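Local atomic coordinates of 3-deoxy-D-manno-octulosonate 8-phosphate phosphatase KdsC (Xanthomonas campestris pv. campestris, PDB entry 4NAV), a protein that probably hydrolyses 3-deoxy-D-manno-octulosonate 8-phosphate to KDO and inorganic phosphate with the help of magnesium, a step in lipopolysaccharide biosynthesis. Residues R19-L31 against L56-T70. Numbering follows the deposited sequence.
Sequences RVRLACFDVDGTL and LKQLEHAGIHVALIT
F25 lies on the face of the sheet that also carries A23, V66 and L68, with one ring face against L56 of helix 50-61, whose CD2 sits 3.9 Å from the ring centroid in a CH-pi contact offset toward the CE2-CZ rim. With CG anti to its carbonyl carbon (chi1 -66°), F25 also brings its ring edge to L59 CD1, near the ring plane. L59 CD1 packs on A23 CB at 3.9 Å, and L31 CD1 meets L68 CD2 at 3.8 Å, the two leucines crossing at about a right angle. On the other face of the sheet, I69 CD1 touches both CB and SG of C24.

Strands 22-25 and 65-70 run parallel, joined by alternating backbone bonds: A23 N gives to H65 O (2.8 Å, 171° at the hydrogen), A67 N to A23 O, F25 N to A67 O and I69 N to F25 O. Just before strand 65-70, G63 closes the helix in a Schellman motif, and its O accepts a weak hydrogen bond from R21 NH2 (3.0 Å).

Strand 22-25 is the middle strand of the five-stranded parallel sheet, of the Rossmann-like kind expected of a HAD hydrolase, and 65-70 lies next to it. This packing and bonding fix the strand at whose end D26 lies, a predicted magnesium ligand. K95 NZ makes a salt bridge with D26 OD1 and a hydrogen bond with I69 O, so one lysine links the ends of the two strands.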
loop_
_atom_site.group_PDB
_atom_site.type_symbol
_atom_site.label_atom_id
_atom_site.label_comp_id
_atom_site.label_asym_id
_atom_site.label_seq_id
_atom_site.Cartn_x
_atom_site.Cartn_y
_atom_site.Cartn_z
ATOM N N ARG A 19 -29.191 19.042 1.237
ATOM C CA ARG A 19 -29.692 19.459 2.542
ATOM C C ARG A 19 -28.875 18.910 3.707
ATOM O O ARG A 19 -29.270 19.007 4.845
ATOM C CB ARG A 19 -31.192 19.162 2.678
ATOM C CG ARG A 19 -31.629 17.721 2.649
ATOM C CD ARG A 19 -33.165 17.689 2.738
ATOM N NE ARG A 19 -33.859 16.540 2.163
ATOM C CZ ARG A 19 -33.766 15.256 2.533
ATOM N NH1 ARG A 19 -32.910 14.844 3.471
ATOM N NH2 ARG A 19 -34.525 14.362 1.906
ATOM N N VAL A 20 -27.725 18.333 3.390
ATOM C CA VAL A 20 -26.844 17.796 4.388
ATOM C C VAL A 20 -26.203 18.908 5.203
ATOM O O VAL A 20 -25.502 19.738 4.675
ATOM C CB VAL A 20 -25.727 16.957 3.734
ATOM C CG1 VAL A 20 -24.584 16.689 4.714
ATOM C CG2 VAL A 20 -26.302 15.670 3.185
ATOM N N ARG A 21 -26.409 18.851 6.513
ATOM C CA ARG A 21 -25.836 19.801 7.455
ATOM C C ARG A 21 -24.859 19.148 8.391
ATOM O O ARG A 21 -24.060 19.831 9.055
ATOM C CB ARG A 21 -26.951 20.437 8.279
ATOM C CG ARG A 21 -28.038 21.076 7.421
ATOM C CD ARG A 21 -27.743 22.412 6.789
ATOM N NE ARG A 21 -26.348 22.851 6.798
ATOM C CZ ARG A 21 -25.623 23.330 5.772
ATOM N NH1 ARG A 21 -26.060 23.389 4.514
ATOM N NH2 ARG A 21 -24.389 23.755 6.015
ATOM N N LEU A 22 -24.942 17.833 8.496
ATOM C CA LEU A 22 -24.017 17.101 9.358
ATOM C C LEU A 22 -23.523 15.909 8.571
ATOM O O LEU A 22 -24.311 15.128 8.032
ATOM C CB LEU A 22 -24.715 16.685 10.641
ATOM C CG LEU A 22 -23.961 15.672 11.511
ATOM C CD1 LEU A 22 -22.761 16.329 12.155
ATOM C CD2 LEU A 22 -24.871 15.098 12.572
ATOM N N ALA A 23 -22.202 15.775 8.494
ATOM C CA ALA A 23 -21.567 14.669 7.759
ATOM C C ALA A 23 -20.739 13.852 8.728
ATOM O O ALA A 23 -19.791 14.372 9.320
ATOM C CB ALA A 23 -20.692 15.210 6.647
ATOM N N CYS A 24 -21.092 12.579 8.902
ATOM C CA CYS A 24 -20.390 11.715 9.851
ATOM C C CYS A 24 -19.669 10.643 9.107
ATOM O O CYS A 24 -20.187 10.120 8.136
ATOM C CB CYS A 24 -21.378 11.059 10.797
ATOM S SG CYS A 24 -22.394 12.222 11.710
ATOM N N PHE A 25 -18.492 10.264 9.585
ATOM C CA PHE A 25 -17.652 9.300 8.896
ATOM C C PHE A 25 -17.109 8.265 9.854
ATOM O O PHE A 25 -16.462 8.609 10.840
ATOM C CB PHE A 25 -16.469 10.015 8.264
ATOM C CG PHE A 25 -16.844 10.944 7.162
ATOM C CD1 PHE A 25 -16.718 10.565 5.829
ATOM C CD2 PHE A 25 -17.338 12.198 7.460
ATOM C CE1 PHE A 25 -17.061 11.424 4.811
ATOM C CE2 PHE A 25 -17.691 13.063 6.451
ATOM C CZ PHE A 25 -17.553 12.681 5.128
ATOM N N ASP A 26 -17.326 6.987 9.536
ATOM C CA ASP A 26 -16.565 5.910 10.154
ATOM C C ASP A 26 -15.085 6.188 9.907
ATOM O O ASP A 26 -14.723 6.922 8.999
ATOM C CB ASP A 26 -16.926 4.569 9.501
ATOM C CG ASP A 26 -16.352 3.375 10.246
ATOM O OD1 ASP A 26 -16.388 3.421 11.505
ATOM O OD2 ASP A 26 -15.884 2.404 9.583
ATOM N N VAL A 27 -14.215 5.616 10.710
ATOM C CA VAL A 27 -12.783 5.790 10.493
ATOM C C VAL A 27 -12.257 4.640 9.617
ATOM O O VAL A 27 -11.905 4.836 8.445
ATOM C CB VAL A 27 -12.035 5.892 11.842
ATOM C CG1 VAL A 27 -10.541 6.005 11.627
ATOM C CG2 VAL A 27 -12.527 7.111 12.617
ATOM N N ASP A 28 -12.170 3.462 10.215
ATOM C CA ASP A 28 -11.541 2.342 9.563
ATOM C C ASP A 28 -12.381 1.765 8.486
ATOM O O ASP A 28 -13.559 1.414 8.696
ATOM C CB ASP A 28 -11.182 1.288 10.575
ATOM C CG ASP A 28 -9.957 1.669 11.364
ATOM O OD1 ASP A 28 -8.829 1.674 10.765
ATOM O OD2 ASP A 28 -10.129 1.925 12.570
ATOM N N GLY A 29 -11.748 1.682 7.323
ATOM C CA GLY A 29 -12.380 1.198 6.114
ATOM C C GLY A 29 -13.082 2.274 5.309
ATOM O O GLY A 29 -13.564 2.002 4.204
ATOM N N THR A 30 -13.137 3.489 5.850
ATOM C CA THR A 30 -13.899 4.575 5.266
ATOM C C THR A 30 -12.987 5.758 4.961
ATOM O O THR A 30 -12.882 6.176 3.800
ATOM C CB THR A 30 -14.999 4.971 6.240
ATOM O OG1 THR A 30 -15.995 3.951 6.244
ATOM C CG2 THR A 30 -15.627 6.266 5.855
ATOM N N LEU A 31 -12.276 6.241 5.984
ATOM C CA LEU A 31 -11.123 7.152 5.791
ATOM C C LEU A 31 -9.783 6.412 5.693
ATOM O O LEU A 31 -8.722 7.023 5.612
ATOM C CB LEU A 31 -11.035 8.120 6.960
ATOM C CG LEU A 31 -12.315 8.871 7.253
ATOM C CD1 LEU A 31 -12.171 9.646 8.550
ATOM C CD2 LEU A 31 -12.653 9.797 6.110
ATOM N N LEU A 56 -12.653 17.181 3.702
ATOM C CA LEU A 56 -13.326 17.367 4.964
ATOM C C LEU A 56 -13.298 18.812 5.449
ATOM O O LEU A 56 -14.288 19.326 5.943
ATOM C CB LEU A 56 -12.736 16.410 5.994
ATOM C CG LEU A 56 -13.026 14.936 5.656
ATOM C CD1 LEU A 56 -12.202 14.045 6.555
ATOM C CD2 LEU A 56 -14.491 14.588 5.788
ATOM N N LYS A 57 -12.144 19.453 5.322
ATOM C CA LYS A 57 -11.996 20.865 5.603
ATOM C C LYS A 57 -12.995 21.695 4.786
ATOM O O LYS A 57 -13.570 22.655 5.285
ATOM C CB LYS A 57 -10.579 21.316 5.273
ATOM C CG LYS A 57 -9.578 20.991 6.349
ATOM C CD LYS A 57 -8.177 21.394 5.922
ATOM C CE LYS A 57 -7.177 21.094 7.032
ATOM N NZ LYS A 57 -5.746 21.270 6.651
ATOM N N GLN A 58 -13.223 21.289 3.544
ATOM C CA GLN A 58 -14.057 22.067 2.656
ATOM C C GLN A 58 -15.495 21.992 3.059
ATOM O O GLN A 58 -16.222 23.000 2.972
ATOM C CB GLN A 58 -13.894 21.568 1.270
ATOM C CG GLN A 58 -12.455 21.593 0.871
ATOM C CD GLN A 58 -12.077 22.845 0.203
ATOM O OE1 GLN A 58 -11.495 23.752 0.813
ATOM N NE2 GLN A 58 -12.449 22.943 -1.075
ATOM N N LEU A 59 -15.908 20.812 3.517
ATOM C CA LEU A 59 -17.204 20.671 4.169
ATOM C C LEU A 59 -17.300 21.597 5.376
ATOM O O LEU A 59 -18.259 22.351 5.509
ATOM C CB LEU A 59 -17.446 19.249 4.616
ATOM C CG LEU A 59 -17.774 18.214 3.557
ATOM C CD1 LEU A 59 -18.115 16.912 4.227
ATOM C CD2 LEU A 59 -18.933 18.631 2.651
ATOM N N GLU A 60 -16.281 21.592 6.228
ATOM C CA GLU A 60 -16.346 22.456 7.381
ATOM C C GLU A 60 -16.421 23.929 6.888
ATOM O O GLU A 60 -17.268 24.694 7.327
ATOM C CB GLU A 60 -15.197 22.200 8.360
ATOM C CG GLU A 60 -15.496 22.601 9.816
ATOM C CD GLU A 60 -16.454 21.655 10.566
ATOM O OE1 GLU A 60 -16.406 20.425 10.346
ATOM O OE2 GLU A 60 -17.258 22.168 11.390
ATOM N N HIS A 61 -15.559 24.287 5.947
ATOM C CA HIS A 61 -15.495 25.628 5.390
ATOM C C HIS A 61 -16.806 26.063 4.746
ATOM O O HIS A 61 -17.121 27.265 4.712
ATOM C CB HIS A 61 -14.364 25.670 4.364
ATOM C CG HIS A 61 -13.877 27.035 4.031
ATOM N ND1 HIS A 61 -14.364 27.762 2.970
ATOM C CD2 HIS A 61 -12.931 27.799 4.618
ATOM C CE1 HIS A 61 -13.742 28.923 2.923
ATOM N NE2 HIS A 61 -12.862 28.968 3.907
ATOM N N ALA A 62 -17.579 25.092 4.279
ATOM C CA ALA A 62 -18.891 25.367 3.735
ATOM C C ALA A 62 -19.997 25.230 4.775
ATOM O O ALA A 62 -21.188 25.173 4.444
ATOM C CB ALA A 62 -19.166 24.442 2.601
ATOM N N GLY A 63 -19.619 25.264 6.036
ATOM C CA GLY A 63 -20.614 25.423 7.097
ATOM C C GLY A 63 -21.341 24.161 7.443
ATOM O O GLY A 63 -22.358 24.196 8.131
ATOM N N ILE A 64 -20.779 23.047 7.003
ATOM C CA ILE A 64 -21.327 21.759 7.303
ATOM C C ILE A 64 -20.537 21.213 8.453
ATOM O O ILE A 64 -19.337 21.194 8.377
ATOM C CB ILE A 64 -21.201 20.828 6.089
ATOM C CG1 ILE A 64 -21.963 21.423 4.917
ATOM C CG2 ILE A 64 -21.753 19.445 6.404
ATOM C CD1 ILE A 64 -21.700 20.730 3.604
ATOM N N HIS A 65 -21.214 20.732 9.486
ATOM C CA HIS A 65 -20.544 20.092 10.605
ATOM C C HIS A 65 -20.023 18.680 10.251
ATOM O O HIS A 65 -20.726 17.876 9.655
ATOM C CB HIS A 65 -21.464 20.031 11.816
ATOM C CG HIS A 65 -21.901 21.384 12.298
ATOM N ND1 HIS A 65 -23.182 21.870 12.105
ATOM C CD2 HIS A 65 -21.220 22.365 12.936
ATOM C CE1 HIS A 65 -23.274 23.084 12.612
ATOM N NE2 HIS A 65 -22.097 23.408 13.125
ATOM N N VAL A 66 -18.769 18.410 10.587
ATOM C CA VAL A 66 -18.163 17.122 10.299
ATOM C C VAL A 66 -17.772 16.383 11.575
ATOM O O VAL A 66 -17.224 16.957 12.504
ATOM C CB VAL A 66 -16.942 17.290 9.415
ATOM C CG1 VAL A 66 -16.291 15.939 9.147
ATOM C CG2 VAL A 66 -17.358 17.957 8.103
ATOM N N ALA A 67 -18.090 15.102 11.622
ATOM C CA ALA A 67 -17.819 14.309 12.799
ATOM C C ALA A 67 -17.239 12.972 12.404
ATOM O O ALA A 67 -17.657 12.383 11.409
ATOM C CB ALA A 67 -19.088 14.095 13.580
ATOM N N LEU A 68 -16.248 12.521 13.151
ATOM C CA LEU A 68 -15.698 11.171 12.990
ATOM C C LEU A 68 -16.244 10.322 14.115
ATOM O O LEU A 68 -16.347 10.796 15.243
ATOM C CB LEU A 68 -14.183 11.190 13.085
ATOM C CG LEU A 68 -13.467 12.226 12.236
ATOM C CD1 LEU A 68 -11.964 12.045 12.348
ATOM C CD2 LEU A 68 -13.907 12.138 10.789
ATOM N N ILE A 69 -16.631 9.091 13.805
ATOM C CA ILE A 69 -17.279 8.235 14.788
ATOM C C ILE A 69 -16.702 6.845 14.703
ATOM O O ILE A 69 -16.836 6.167 13.690
ATOM C CB ILE A 69 -18.799 8.204 14.596
ATOM C CG1 ILE A 69 -19.330 9.652 14.500
ATOM C CG2 ILE A 69 -19.453 7.438 15.733
ATOM C CD1 ILE A 69 -20.821 9.821 14.681
ATOM N N THR A 70 -16.034 6.449 15.777
ATOM C CA THR A 70 -15.338 5.180 15.848
ATOM C C THR A 70 -15.690 4.466 17.158
ATOM O O THR A 70 -15.883 5.101 18.207
ATOM C CB THR A 70 -13.808 5.370 15.747
ATOM O OG1 THR A 70 -13.138 4.207 16.245
ATOM C CG2 THR A 70 -13.336 6.579 16.556
#